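Local coordinates for probable threonyl-tRNA synthetase 1 (Aeropyrum pernix, PDB 3A32), which probably attaches threonine to tRNA(Thr) in two steps, activating it with ATP first, as a zinc-binding class II synthetase that lacks an editing domain, at residues V174-K186 against A231-I245. Residues are numbered along the deposited sequence; the frame is centred on the assembly and turned at random.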
loop_
_atom_site.group_PDB
_atom_site.type_symbol
_atom_site.label_atom_id
_atom_site.label_comp_id
_atom_site.label_asym_id
_atom_site.label_seq_id
_atom_site.Cartn_x
_atom_site.Cartn_y
_atom_site.Cartn_z
ATOM N N VAL A 174 16.261 -18.037 -18.815
ATOM C CA VAL A 174 16.051 -18.444 -17.420
ATOM C C VAL A 174 17.276 -18.133 -16.538
ATOM O O VAL A 174 17.117 -17.635 -15.400
ATOM C CB VAL A 174 15.513 -19.928 -17.253
ATOM C CG1 VAL A 174 16.529 -20.979 -17.769
ATOM C CG2 VAL A 174 15.127 -20.231 -15.773
ATOM N N ILE A 175 18.477 -18.377 -17.062
ATOM C CA ILE A 175 19.708 -18.079 -16.318
ATOM C C ILE A 175 19.786 -16.574 -15.952
ATOM O O ILE A 175 20.101 -16.201 -14.794
ATOM C CB ILE A 175 20.998 -18.573 -17.083
ATOM C CG1 ILE A 175 21.042 -20.118 -17.184
ATOM C CG2 ILE A 175 22.271 -17.980 -16.464
ATOM C CD1 ILE A 175 22.097 -20.692 -18.195
ATOM N N ASP A 176 19.463 -15.719 -16.918
ATOM C CA ASP A 176 19.476 -14.268 -16.713
ATOM C C ASP A 176 18.446 -13.822 -15.651
ATOM O O ASP A 176 18.705 -12.898 -14.868
ATOM C CB ASP A 176 19.131 -13.555 -18.027
ATOM C CG ASP A 176 20.328 -13.468 -19.046
ATOM O OD1 ASP A 176 21.489 -13.763 -18.742
ATOM O OD2 ASP A 176 20.069 -13.106 -20.203
ATOM N N VAL A 177 17.262 -14.434 -15.679
ATOM C CA VAL A 177 16.222 -14.144 -14.734
ATOM C C VAL A 177 16.663 -14.491 -13.313
ATOM O O VAL A 177 16.511 -13.674 -12.389
ATOM C CB VAL A 177 14.914 -14.887 -15.129
ATOM C CG1 VAL A 177 14.034 -15.114 -13.919
ATOM C CG2 VAL A 177 14.152 -14.103 -16.262
ATOM N N VAL A 178 17.258 -15.682 -13.149
ATOM C CA VAL A 178 17.790 -16.119 -11.856
ATOM C C VAL A 178 18.841 -15.158 -11.329
ATOM O O VAL A 178 18.824 -14.768 -10.135
ATOM C CB VAL A 178 18.315 -17.628 -11.870
ATOM C CG1 VAL A 178 18.895 -18.032 -10.481
ATOM C CG2 VAL A 178 17.200 -18.559 -12.204
ATOM N N TYR A 179 19.770 -14.790 -12.218
ATOM C CA TYR A 179 20.833 -13.883 -11.888
ATOM C C TYR A 179 20.268 -12.509 -11.494
ATOM O O TYR A 179 20.673 -11.942 -10.486
ATOM C CB TYR A 179 21.821 -13.775 -13.059
ATOM C CG TYR A 179 22.982 -12.870 -12.745
ATOM C CD1 TYR A 179 24.068 -13.322 -11.960
ATOM C CD2 TYR A 179 22.987 -11.551 -13.202
ATOM C CE1 TYR A 179 25.113 -12.455 -11.645
ATOM C CE2 TYR A 179 24.030 -10.700 -12.916
ATOM C CZ TYR A 179 25.071 -11.151 -12.155
ATOM O OH TYR A 179 26.063 -10.250 -11.883
ATOM N N ASP A 180 19.336 -11.986 -12.290
ATOM C CA ASP A 180 18.721 -10.704 -12.053
ATOM C C ASP A 180 18.022 -10.612 -10.706
ATOM O O ASP A 180 18.050 -9.536 -10.074
ATOM C CB ASP A 180 17.713 -10.377 -13.155
ATOM C CG ASP A 180 18.408 -9.998 -14.518
ATOM O OD1 ASP A 180 19.639 -9.837 -14.575
ATOM O OD2 ASP A 180 17.690 -9.854 -15.530
ATOM N N VAL A 181 17.410 -11.728 -10.273
ATOM C CA VAL A 181 16.733 -11.771 -8.959
ATOM C C VAL A 181 17.765 -11.658 -7.876
ATOM O O VAL A 181 17.555 -10.907 -6.927
ATOM C CB VAL A 181 15.813 -13.003 -8.766
ATOM C CG1 VAL A 181 15.276 -13.083 -7.303
ATOM C CG2 VAL A 181 14.627 -12.917 -9.752
ATOM N N PHE A 182 18.915 -12.328 -8.052
ATOM C CA PHE A 182 19.999 -12.085 -7.128
ATOM C C PHE A 182 20.361 -10.600 -7.108
ATOM O O PHE A 182 20.567 -10.034 -6.031
ATOM C CB PHE A 182 21.275 -12.914 -7.421
ATOM C CG PHE A 182 22.466 -12.451 -6.608
ATOM C CD1 PHE A 182 22.662 -12.908 -5.310
ATOM C CD2 PHE A 182 23.357 -11.533 -7.119
ATOM C CE1 PHE A 182 23.758 -12.460 -4.535
ATOM C CE2 PHE A 182 24.445 -11.074 -6.347
ATOM C CZ PHE A 182 24.629 -11.549 -5.054
ATOM N N GLU A 183 20.456 -9.972 -8.288
ATOM C CA GLU A 183 20.879 -8.556 -8.366
ATOM C C GLU A 183 19.824 -7.642 -7.709
ATOM O O GLU A 183 20.159 -6.667 -7.078
ATOM C CB GLU A 183 21.159 -8.115 -9.813
ATOM C CG GLU A 183 22.408 -8.720 -10.441
ATOM C CD GLU A 183 23.751 -8.104 -9.959
ATOM O OE1 GLU A 183 24.000 -8.011 -8.749
ATOM O OE2 GLU A 183 24.576 -7.705 -10.810
ATOM N N GLU A 184 18.555 -8.001 -7.845
ATOM C CA GLU A 184 17.486 -7.294 -7.156
ATOM C C GLU A 184 17.613 -7.372 -5.628
ATOM O O GLU A 184 17.486 -6.377 -4.943
ATOM C CB GLU A 184 16.137 -7.858 -7.641
ATOM C CG GLU A 184 15.854 -7.437 -9.065
ATOM C CD GLU A 184 14.811 -8.234 -9.753
ATOM O OE1 GLU A 184 14.119 -9.074 -9.141
ATOM O OE2 GLU A 184 14.663 -7.992 -10.955
ATOM N N MET A 185 17.884 -8.569 -5.111
ATOM C CA MET A 185 18.038 -8.798 -3.676
ATOM C C MET A 185 19.164 -7.924 -3.104
ATOM O O MET A 185 18.997 -7.266 -2.062
ATOM C CB MET A 185 18.277 -10.303 -3.420
ATOM C CG MET A 185 18.519 -10.683 -1.932
ATOM S SD MET A 185 20.207 -10.264 -1.404
ATOM C CE MET A 185 21.273 -10.990 -2.677
ATOM N N LYS A 186 20.297 -7.905 -3.807
ATOM C CA LYS A 186 21.442 -7.104 -3.407
ATOM C C LYS A 186 21.166 -5.578 -3.360
ATOM O O LYS A 186 21.548 -4.890 -2.389
ATOM C CB LYS A 186 22.596 -7.435 -4.343
ATOM C CG LYS A 186 23.858 -6.617 -4.133
ATOM C CD LYS A 186 24.972 -7.332 -4.787
ATOM C CE LYS A 186 26.350 -6.790 -4.387
ATOM N NZ LYS A 186 26.524 -5.308 -4.656
ATOM N N ALA A 231 20.174 -24.150 -14.646
ATOM C CA ALA A 231 19.991 -22.662 -14.610
ATOM C C ALA A 231 20.570 -22.026 -13.317
ATOM O O ALA A 231 21.253 -20.988 -13.364
ATOM C CB ALA A 231 18.534 -22.266 -14.840
ATOM N N LEU A 232 20.348 -22.698 -12.180
ATOM C CA LEU A 232 20.832 -22.240 -10.869
ATOM C C LEU A 232 22.326 -22.303 -10.713
ATOM O O LEU A 232 22.910 -21.493 -9.986
ATOM C CB LEU A 232 20.169 -23.050 -9.739
ATOM C CG LEU A 232 18.661 -22.907 -9.588
ATOM C CD1 LEU A 232 18.090 -23.973 -8.615
ATOM C CD2 LEU A 232 18.268 -21.470 -9.127
ATOM N N ARG A 233 22.953 -23.291 -11.360
ATOM C CA ARG A 233 24.395 -23.448 -11.297
ATOM C C ARG A 233 25.105 -22.368 -12.090
ATOM O O ARG A 233 26.045 -21.759 -11.583
ATOM C CB ARG A 233 24.835 -24.845 -11.765
ATOM C CG ARG A 233 24.547 -25.919 -10.765
ATOM C CD ARG A 233 25.065 -27.253 -11.239
ATOM N NE ARG A 233 24.710 -28.285 -10.288
ATOM C CZ ARG A 233 23.980 -29.347 -10.592
ATOM N NH1 ARG A 233 23.554 -29.533 -11.838
ATOM N NH2 ARG A 233 23.707 -30.247 -9.664
ATOM N N GLU A 234 24.652 -22.113 -13.313
ATOM C CA GLU A 234 25.224 -21.041 -14.127
ATOM C C GLU A 234 25.043 -19.673 -13.504
ATOM O O GLU A 234 25.974 -18.894 -13.466
ATOM C CB GLU A 234 24.626 -21.031 -15.533
ATOM C CG GLU A 234 25.007 -22.234 -16.351
ATOM C CD GLU A 234 26.526 -22.245 -16.792
ATOM O OE1 GLU A 234 27.312 -21.302 -16.434
ATOM O OE2 GLU A 234 26.897 -23.221 -17.503
ATOM N N ALA A 235 23.832 -19.395 -13.025
ATOM C CA ALA A 235 23.540 -18.122 -12.366
ATOM C C ALA A 235 24.437 -17.914 -11.137
ATOM O O ALA A 235 25.073 -16.858 -11.008
ATOM C CB ALA A 235 22.025 -17.987 -12.005
ATOM N N ALA A 236 24.516 -18.941 -10.290
ATOM C CA ALA A 236 25.364 -18.952 -9.102
ATOM C C ALA A 236 26.835 -18.832 -9.477
ATOM O O ALA A 236 27.630 -18.245 -8.739
ATOM C CB ALA A 236 25.150 -20.241 -8.305
ATOM N N SER A 237 27.200 -19.392 -10.617
ATOM C CA SER A 237 28.587 -19.288 -11.062
ATOM C C SER A 237 28.887 -17.857 -11.493
ATOM O O SER A 237 29.975 -17.348 -11.225
ATOM C CB SER A 237 28.895 -20.325 -12.157
ATOM O OG SER A 237 30.104 -20.011 -12.818
ATOM N N ARG A 238 27.921 -17.186 -12.118
ATOM C CA ARG A 238 28.063 -15.740 -12.389
ATOM C C ARG A 238 28.102 -14.888 -11.133
ATOM O O ARG A 238 28.864 -13.919 -11.056
ATOM C CB ARG A 238 26.981 -15.228 -13.329
ATOM C CG ARG A 238 27.158 -15.784 -14.706
ATOM C CD ARG A 238 25.949 -15.545 -15.579
ATOM N NE ARG A 238 25.990 -16.512 -16.674
ATOM C CZ ARG A 238 25.209 -16.465 -17.754
ATOM N NH1 ARG A 238 24.272 -15.498 -17.880
ATOM N NH2 ARG A 238 25.355 -17.406 -18.691
ATOM N N ILE A 239 27.315 -15.266 -10.128
ATOM C CA ILE A 239 27.322 -14.533 -8.880
ATOM C C ILE A 239 28.708 -14.662 -8.239
ATOM O O ILE A 239 29.284 -13.661 -7.815
ATOM C CB ILE A 239 26.223 -15.058 -7.914
ATOM C CG1 ILE A 239 24.831 -14.747 -8.464
ATOM C CG2 ILE A 239 26.443 -14.497 -6.512
ATOM C CD1 ILE A 239 23.732 -15.523 -7.782
ATOM N N ASN A 240 29.234 -15.894 -8.183
ATOM C CA ASN A 240 30.533 -16.131 -7.561
ATOM C C ASN A 240 31.659 -15.454 -8.356
ATOM O O ASN A 240 32.537 -14.835 -7.780
ATOM C CB ASN A 240 30.804 -17.621 -7.370
ATOM C CG ASN A 240 32.269 -17.909 -7.034
ATOM O OD1 ASN A 240 33.110 -18.059 -7.932
ATOM N ND2 ASN A 240 32.571 -18.000 -5.751
ATOM N N GLU A 241 31.584 -15.522 -9.684
ATOM C CA GLU A 241 32.580 -14.878 -10.503
ATOM C C GLU A 241 32.574 -13.407 -10.220
ATOM O O GLU A 241 33.631 -12.835 -10.101
ATOM C CB GLU A 241 32.397 -15.143 -12.008
ATOM C CG GLU A 241 33.706 -14.839 -12.797
ATOM C CD GLU A 241 33.476 -14.565 -14.282
ATOM O OE1 GLU A 241 32.833 -15.419 -14.965
ATOM O OE2 GLU A 241 33.952 -13.495 -14.765
ATOM N N LYS A 242 31.388 -12.794 -10.101
ATOM C CA LYS A 242 31.307 -11.317 -9.993
ATOM C C LYS A 242 31.631 -10.773 -8.598
ATOM O O LYS A 242 32.284 -9.719 -8.465
ATOM C CB LYS A 242 29.950 -10.791 -10.469
ATOM C CG LYS A 242 29.899 -9.240 -10.541
ATOM C CD LYS A 242 28.562 -8.672 -11.032
ATOM C CE LYS A 242 28.571 -7.137 -11.035
ATOM N NZ LYS A 242 27.380 -6.446 -11.747
ATOM N N TYR A 243 31.194 -11.500 -7.560
ATOM C CA TYR A 243 31.329 -11.018 -6.191
ATOM C C TYR A 243 32.163 -11.884 -5.256
ATOM O O TYR A 243 32.409 -11.513 -4.068
ATOM C CB TYR A 243 29.938 -10.842 -5.594
ATOM C CG TYR A 243 29.058 -9.907 -6.370
ATOM C CD1 TYR A 243 29.300 -8.523 -6.372
ATOM C CD2 TYR A 243 27.988 -10.388 -7.101
ATOM C CE1 TYR A 243 28.490 -7.657 -7.085
ATOM C CE2 TYR A 243 27.189 -9.538 -7.821
ATOM C CZ TYR A 243 27.433 -8.178 -7.790
ATOM O OH TYR A 243 26.618 -7.333 -8.491
ATOM N N GLY A 244 32.567 -13.047 -5.751
ATOM C CA GLY A 244 33.427 -13.954 -4.970
ATOM C C GLY A 244 32.600 -14.541 -3.851
ATOM O O GLY A 244 33.153 -15.046 -2.885
ATOM N N ILE A 245 31.263 -14.457 -4.005
ATOM C CA ILE A 245 30.291 -14.902 -3.018
ATOM C C ILE A 245 30.244 -16.422 -3.091
ATOM O O ILE A 245 30.142 -17.049 -4.177
ATOM C CB ILE A 245 28.851 -14.275 -3.250
ATOM C CG1 ILE A 245 28.815 -12.798 -2.837
ATOM C CG2 ILE A 245 27.757 -15.086 -2.532
ATOM C CD1 ILE A 245 27.459 -12.107 -3.164
#
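Ile175 and Tyr179 of helix 174-186 drop as knobs into successive hollows of helix 231-243, where the two helices pack on the mixed sheet of the class II synthetase catalytic domain; the two axes come within 8.5 Å and cross at -47°. Ile175 fills the hollow made by Ala231, Glu234, Ala235 and Arg238. Its CG2 lies over the centre of one face of the Arg238 guanidinium, while Asp176 OD1 reaches the edge of that group in a salt bridge, 3.4 Å from Arg238 NH1. Ala235 lets the helices close up: its CB lies 3.5 Å from Val178 CG1, tighter than usual. On the sheet side, Val178 and Leu232 touch each other and rest on Ile281 and Phe283 of strand 273-284. CG anti to the backbone N (chi1 -178°) swings the Tyr179 ring into the next hollow, between Ala235, Arg238, Ile239 and Lys242, with Ala235 O at its edge and Lys242 CD beside OH. One turn on, Ile239 CG2 sits over a face of the Phe182 ring, 3.9 Å from its centroid, and Ile245 CD1 meets the rim at CZ. In the reverse direction Tyr243 is the knob, among Tyr179, Phe182, Glu183 and Lys186, with Lys186 CE over its face. Cutting Tyr243 back to an alanine is likely to open a gap beside Phe182 and leave Glu183 OE1 without the Tyr243 hydroxyl. That carboxylate is gripped twice: Lys242 NZ forms a salt bridge to Glu183 OE2 at 3.2 Å, and Tyr243 OH donates to the syn lone pair of Glu183 OE1 at 2.7 Å.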